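Local coordinates for telomere length regulator taz1 (Schizosaccharomyces pombe, PDB 4ZMI), which binds double-stranded telomeric DNA and regulates telomere length, and is needed for silencing of telomere-adjacent genes and for normal meiosis, at residues 143-155 with 203-217. Sequence-based numbering, arbitrary orientation.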
# COMPACT_ATOMS: atom_id res chain seq x y z
N VAL A 143 -0.95 -9.85 -8.75
CA VAL A 143 -0.06 -10.89 -8.26
C VAL A 143 0.39 -10.56 -6.84
O VAL A 143 0.31 -11.40 -5.94
CB VAL A 143 1.13 -11.12 -9.22
CG1 VAL A 143 2.11 -12.11 -8.63
CG2 VAL A 143 0.60 -11.63 -10.57
N LEU A 144 0.80 -9.32 -6.63
CA LEU A 144 1.16 -8.87 -5.31
C LEU A 144 -0.03 -9.01 -4.35
O LEU A 144 0.13 -9.33 -3.18
CB LEU A 144 1.66 -7.44 -5.38
CG LEU A 144 2.38 -6.97 -4.13
CD1 LEU A 144 3.64 -7.77 -3.91
CD2 LEU A 144 2.71 -5.48 -4.22
N PHE A 145 -1.24 -8.82 -4.87
CA PHE A 145 -2.43 -8.96 -4.03
C PHE A 145 -2.60 -10.39 -3.55
O PHE A 145 -2.90 -10.63 -2.38
CB PHE A 145 -3.70 -8.46 -4.73
CG PHE A 145 -4.92 -8.48 -3.84
CD1 PHE A 145 -5.22 -7.39 -3.03
CD2 PHE A 145 -5.73 -9.60 -3.77
CE1 PHE A 145 -6.33 -7.41 -2.20
CE2 PHE A 145 -6.83 -9.63 -2.94
CZ PHE A 145 -7.13 -8.54 -2.15
N GLU A 146 -2.39 -11.36 -4.44
CA GLU A 146 -2.50 -12.77 -4.03
C GLU A 146 -1.46 -13.15 -2.99
O GLU A 146 -1.75 -13.91 -2.09
CB GLU A 146 -2.43 -13.72 -5.21
CG GLU A 146 -3.06 -15.08 -4.93
CD GLU A 146 -2.05 -16.14 -4.56
OE1 GLU A 146 -0.83 -15.85 -4.58
OE2 GLU A 146 -2.48 -17.27 -4.24
N GLU A 147 -0.26 -12.60 -3.12
CA GLU A 147 0.78 -12.81 -2.11
C GLU A 147 0.40 -12.27 -0.72
O GLU A 147 0.59 -12.96 0.29
CB GLU A 147 2.11 -12.21 -2.56
CG GLU A 147 3.24 -12.53 -1.60
CD GLU A 147 3.65 -14.01 -1.64
OE1 GLU A 147 3.45 -14.65 -2.69
OE2 GLU A 147 4.17 -14.53 -0.62
N LEU A 148 -0.12 -11.04 -0.67
CA LEU A 148 -0.56 -10.47 0.59
C LEU A 148 -1.64 -11.37 1.17
O LEU A 148 -1.71 -11.56 2.37
CB LEU A 148 -1.12 -9.05 0.40
CG LEU A 148 -0.09 -8.08 -0.17
CD1 LEU A 148 -0.75 -6.74 -0.50
CD2 LEU A 148 1.01 -7.91 0.87
N VAL A 149 -2.46 -11.95 0.30
CA VAL A 149 -3.51 -12.85 0.79
C VAL A 149 -2.89 -14.09 1.45
O VAL A 149 -3.32 -14.48 2.55
CB VAL A 149 -4.53 -13.21 -0.31
CG1 VAL A 149 -5.53 -14.22 0.20
CG2 VAL A 149 -5.25 -11.94 -0.75
N ILE A 150 -1.87 -14.66 0.81
CA ILE A 150 -1.17 -15.82 1.37
C ILE A 150 -0.56 -15.45 2.71
O ILE A 150 -0.74 -16.15 3.70
CB ILE A 150 -0.00 -16.30 0.48
CG1 ILE A 150 -0.42 -16.41 -0.97
CG2 ILE A 150 0.49 -17.63 0.98
CD1 ILE A 150 -1.44 -17.48 -1.21
N ARG A 151 0.18 -14.34 2.72
CA ARG A 151 0.87 -13.88 3.92
C ARG A 151 -0.10 -13.72 5.07
O ARG A 151 0.18 -14.17 6.18
CB ARG A 151 1.68 -12.60 3.65
CG ARG A 151 2.89 -12.87 2.71
CD ARG A 151 3.83 -11.67 2.56
NE ARG A 151 4.54 -11.37 3.80
CZ ARG A 151 5.62 -12.03 4.22
NH1 ARG A 151 6.11 -13.05 3.51
NH2 ARG A 151 6.20 -11.68 5.37
N TYR A 152 -1.26 -13.13 4.82
CA TYR A 152 -2.23 -12.97 5.89
C TYR A 152 -2.71 -14.31 6.41
O TYR A 152 -2.54 -14.61 7.60
CB TYR A 152 -3.45 -12.16 5.46
CG TYR A 152 -4.40 -11.98 6.60
CD1 TYR A 152 -4.27 -10.91 7.46
CD2 TYR A 152 -5.44 -12.87 6.83
CE1 TYR A 152 -5.14 -10.72 8.52
CE2 TYR A 152 -6.31 -12.70 7.88
CZ TYR A 152 -6.15 -11.62 8.72
OH TYR A 152 -7.01 -11.41 9.78
N PHE A 153 -3.32 -15.11 5.54
CA PHE A 153 -3.97 -16.35 5.96
C PHE A 153 -3.02 -17.48 6.18
O PHE A 153 -3.45 -18.59 6.44
CB PHE A 153 -4.99 -16.82 4.94
CG PHE A 153 -6.12 -15.89 4.75
CD1 PHE A 153 -6.31 -15.25 3.53
CD2 PHE A 153 -6.99 -15.64 5.79
CE1 PHE A 153 -7.36 -14.37 3.36
CE2 PHE A 153 -8.04 -14.76 5.62
CZ PHE A 153 -8.23 -14.13 4.40
N GLY A 154 -1.73 -17.22 6.03
CA GLY A 154 -0.73 -18.25 6.27
C GLY A 154 -0.20 -18.13 7.69
O GLY A 154 0.47 -19.03 8.19
N THR A 155 -0.51 -17.02 8.33
CA THR A 155 -0.05 -16.75 9.68
C THR A 155 -1.19 -17.07 10.64
O THR A 155 -2.22 -16.39 10.63
CB THR A 155 0.38 -15.28 9.80
OG1 THR A 155 1.43 -15.01 8.86
CG2 THR A 155 0.85 -14.95 11.23
N THR A 203 -7.59 -19.19 -1.21
CA THR A 203 -6.35 -19.16 -0.45
C THR A 203 -6.51 -19.58 1.02
O THR A 203 -5.63 -20.21 1.60
CB THR A 203 -5.68 -17.77 -0.57
OG1 THR A 203 -5.16 -17.60 -1.89
CG2 THR A 203 -4.54 -17.61 0.44
N SER A 204 -7.65 -19.25 1.62
CA SER A 204 -7.93 -19.64 3.00
C SER A 204 -8.56 -21.03 3.09
O SER A 204 -8.78 -21.56 4.18
CB SER A 204 -8.81 -18.60 3.69
OG SER A 204 -9.91 -18.27 2.88
N ASN A 205 -8.86 -21.62 1.93
CA ASN A 205 -9.33 -23.00 1.88
C ASN A 205 -8.19 -23.97 1.59
O ASN A 205 -8.29 -25.16 1.89
CB ASN A 205 -10.42 -23.16 0.81
CG ASN A 205 -11.79 -22.77 1.32
OD1 ASN A 205 -12.10 -22.95 2.49
ND2 ASN A 205 -12.62 -22.24 0.43
N SER A 206 -7.10 -23.46 1.01
CA SER A 206 -6.06 -24.33 0.46
C SER A 206 -5.01 -24.75 1.49
O SER A 206 -4.40 -23.90 2.14
CB SER A 206 -5.38 -23.68 -0.75
OG SER A 206 -4.33 -22.82 -0.36
N PRO A 207 -4.79 -26.07 1.62
CA PRO A 207 -3.76 -26.59 2.52
C PRO A 207 -2.37 -26.21 2.02
O PRO A 207 -1.43 -26.15 2.80
CB PRO A 207 -3.96 -28.11 2.46
CG PRO A 207 -4.63 -28.36 1.15
CD PRO A 207 -5.50 -27.15 0.91
N LEU A 208 -2.25 -25.97 0.72
CA LEU A 208 -1.01 -25.45 0.17
C LEU A 208 -0.93 -23.98 0.52
O LEU A 208 -1.90 -23.23 0.34
CB LEU A 208 -0.96 -25.60 -1.36
CG LEU A 208 -1.03 -26.99 -2.00
CD1 LEU A 208 -0.67 -26.89 -3.47
CD2 LEU A 208 -0.13 -28.00 -1.30
N GLN A 209 0.21 -23.56 1.05
CA GLN A 209 0.44 -22.16 1.36
C GLN A 209 1.79 -21.79 0.75
O GLN A 209 2.75 -21.47 1.45
CB GLN A 209 0.41 -21.94 2.88
CG GLN A 209 -0.22 -20.61 3.33
CD GLN A 209 -1.75 -20.59 3.28
OE1 GLN A 209 -2.35 -19.69 2.68
NE2 GLN A 209 -2.38 -21.57 3.92
N LEU A 210 1.84 -21.85 -0.57
CA LEU A 210 3.06 -21.57 -1.32
C LEU A 210 3.44 -20.12 -1.19
O LEU A 210 3.33 -19.35 -2.15
CB LEU A 210 2.86 -21.92 -2.78
CG LEU A 210 3.03 -23.40 -3.02
CD1 LEU A 210 2.20 -23.81 -4.21
CD2 LEU A 210 4.48 -23.70 -3.27
N ARG A 211 3.88 -19.75 0.01
CA ARG A 211 4.22 -18.36 0.29
C ARG A 211 5.57 -18.10 -0.37
O ARG A 211 6.39 -19.02 -0.47
CB ARG A 211 4.28 -18.16 1.80
CG ARG A 211 4.90 -16.86 2.26
CD ARG A 211 5.73 -17.08 3.52
NE ARG A 211 5.05 -16.62 4.72
CZ ARG A 211 4.29 -17.40 5.47
NH1 ARG A 211 4.12 -18.67 5.14
NH2 ARG A 211 3.70 -16.91 6.56
N ALA A 212 5.79 -16.89 -0.87
CA ALA A 212 7.12 -16.57 -1.40
C ALA A 212 8.10 -16.27 -0.30
O ALA A 212 7.71 -15.97 0.83
CB ALA A 212 7.06 -15.44 -2.38
N SER A 213 9.39 -16.38 -0.62
CA SER A 213 10.42 -16.01 0.32
C SER A 213 10.36 -14.51 0.54
O SER A 213 10.02 -13.75 -0.38
CB SER A 213 11.78 -16.36 -0.25
OG SER A 213 11.92 -15.74 -1.51
N PHE A 214 10.69 -14.09 1.76
CA PHE A 214 10.67 -12.68 2.11
C PHE A 214 11.53 -11.79 1.19
O PHE A 214 11.03 -10.78 0.70
CB PHE A 214 11.02 -12.46 3.59
CG PHE A 214 10.65 -11.08 4.08
CD1 PHE A 214 9.32 -10.71 4.19
CD2 PHE A 214 11.62 -10.16 4.41
CE1 PHE A 214 8.97 -9.46 4.63
CE2 PHE A 214 11.27 -8.91 4.86
CZ PHE A 214 9.95 -8.55 4.96
N PRO A 215 12.80 -12.16 0.95
CA PRO A 215 13.60 -11.28 0.10
C PRO A 215 13.03 -11.17 -1.30
O PRO A 215 13.30 -10.20 -2.02
CB PRO A 215 14.95 -11.99 0.04
CG PRO A 215 14.62 -13.41 0.32
CD PRO A 215 13.58 -13.33 1.38
N ALA A 216 12.27 -12.17 -1.70
CA ALA A 216 11.63 -12.12 -2.99
C ALA A 216 10.36 -11.28 -2.89
O ALA A 216 10.02 -10.53 -3.81
CB ALA A 216 11.31 -13.52 -3.48
N PHE A 217 9.66 -11.42 -1.77
CA PHE A 217 8.49 -10.60 -1.50
C PHE A 217 8.92 -9.14 -1.52
O PHE A 217 8.37 -8.33 -2.28
CB PHE A 217 7.89 -10.98 -0.15
CG PHE A 217 6.74 -10.10 0.28
CD1 PHE A 217 5.69 -9.86 -0.59
CD2 PHE A 217 6.70 -9.54 1.54
CE1 PHE A 217 4.63 -9.06 -0.20
CE2 PHE A 217 5.62 -8.75 1.93
CZ PHE A 217 4.59 -8.52 1.05
O HOH W 1 5.88 -13.95 1.26
O HOH W 2 2.23 -17.21 -3.53
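Glu-147 and Ala-212 give a worked example of a buried carboxylate holding a loop against a helix. Glu-147 OE2 takes the backbone N-H of Ala-212 on the syn side, N to OE2 2.9 Å, at 159° and a little out of the carboxylate plane. One water bridges the same OE2 and Ala-212 O; a second joins Glu-147 OE1 to Leu-210 O, at the centre of an inverse gamma turn. An alanine in place of Glu-147 would probably leave the amide of Ala-212 without its mate and each water with one partner fewer, setting the loop freer to move.

Aromatic contacts follow where helix 214-229 begins. Phe-217 enters as a knob among Leu-144, Glu-147, Leu-148 and Arg-151: Arg-151 CD lies over the ring centre in a CH-pi contact, 3.5 Å from the Phe-217 centroid, while Leu-148 CD2 meets the ring edge. A bend at chi3 (67°) carries the guanidinium of Arg-151 onward to Phe-214, and its NE bonds to His-117.

The loop runs across one side of helix 137-154 on its way from helix 192-203 to helix 214-229, all within the helical domain of Taz1, which sequence places in the TRF family although Taz1 is not a structural counterpart of human TRF1 and TRF2.

At the other end, apolar contacts take over. Thr-203 is a second knob, among Glu-146, Val-149, Ile-150 and Phe-153; with its CG2 anti to the backbone N (OG1 at chi1 -71°), that methyl reaches Val-149 CG1 at 3.5 Å. Ser-204 CB covers one face of Phe-153, and Gln-209 CG rests 3.8 Å from Gly-154 CA.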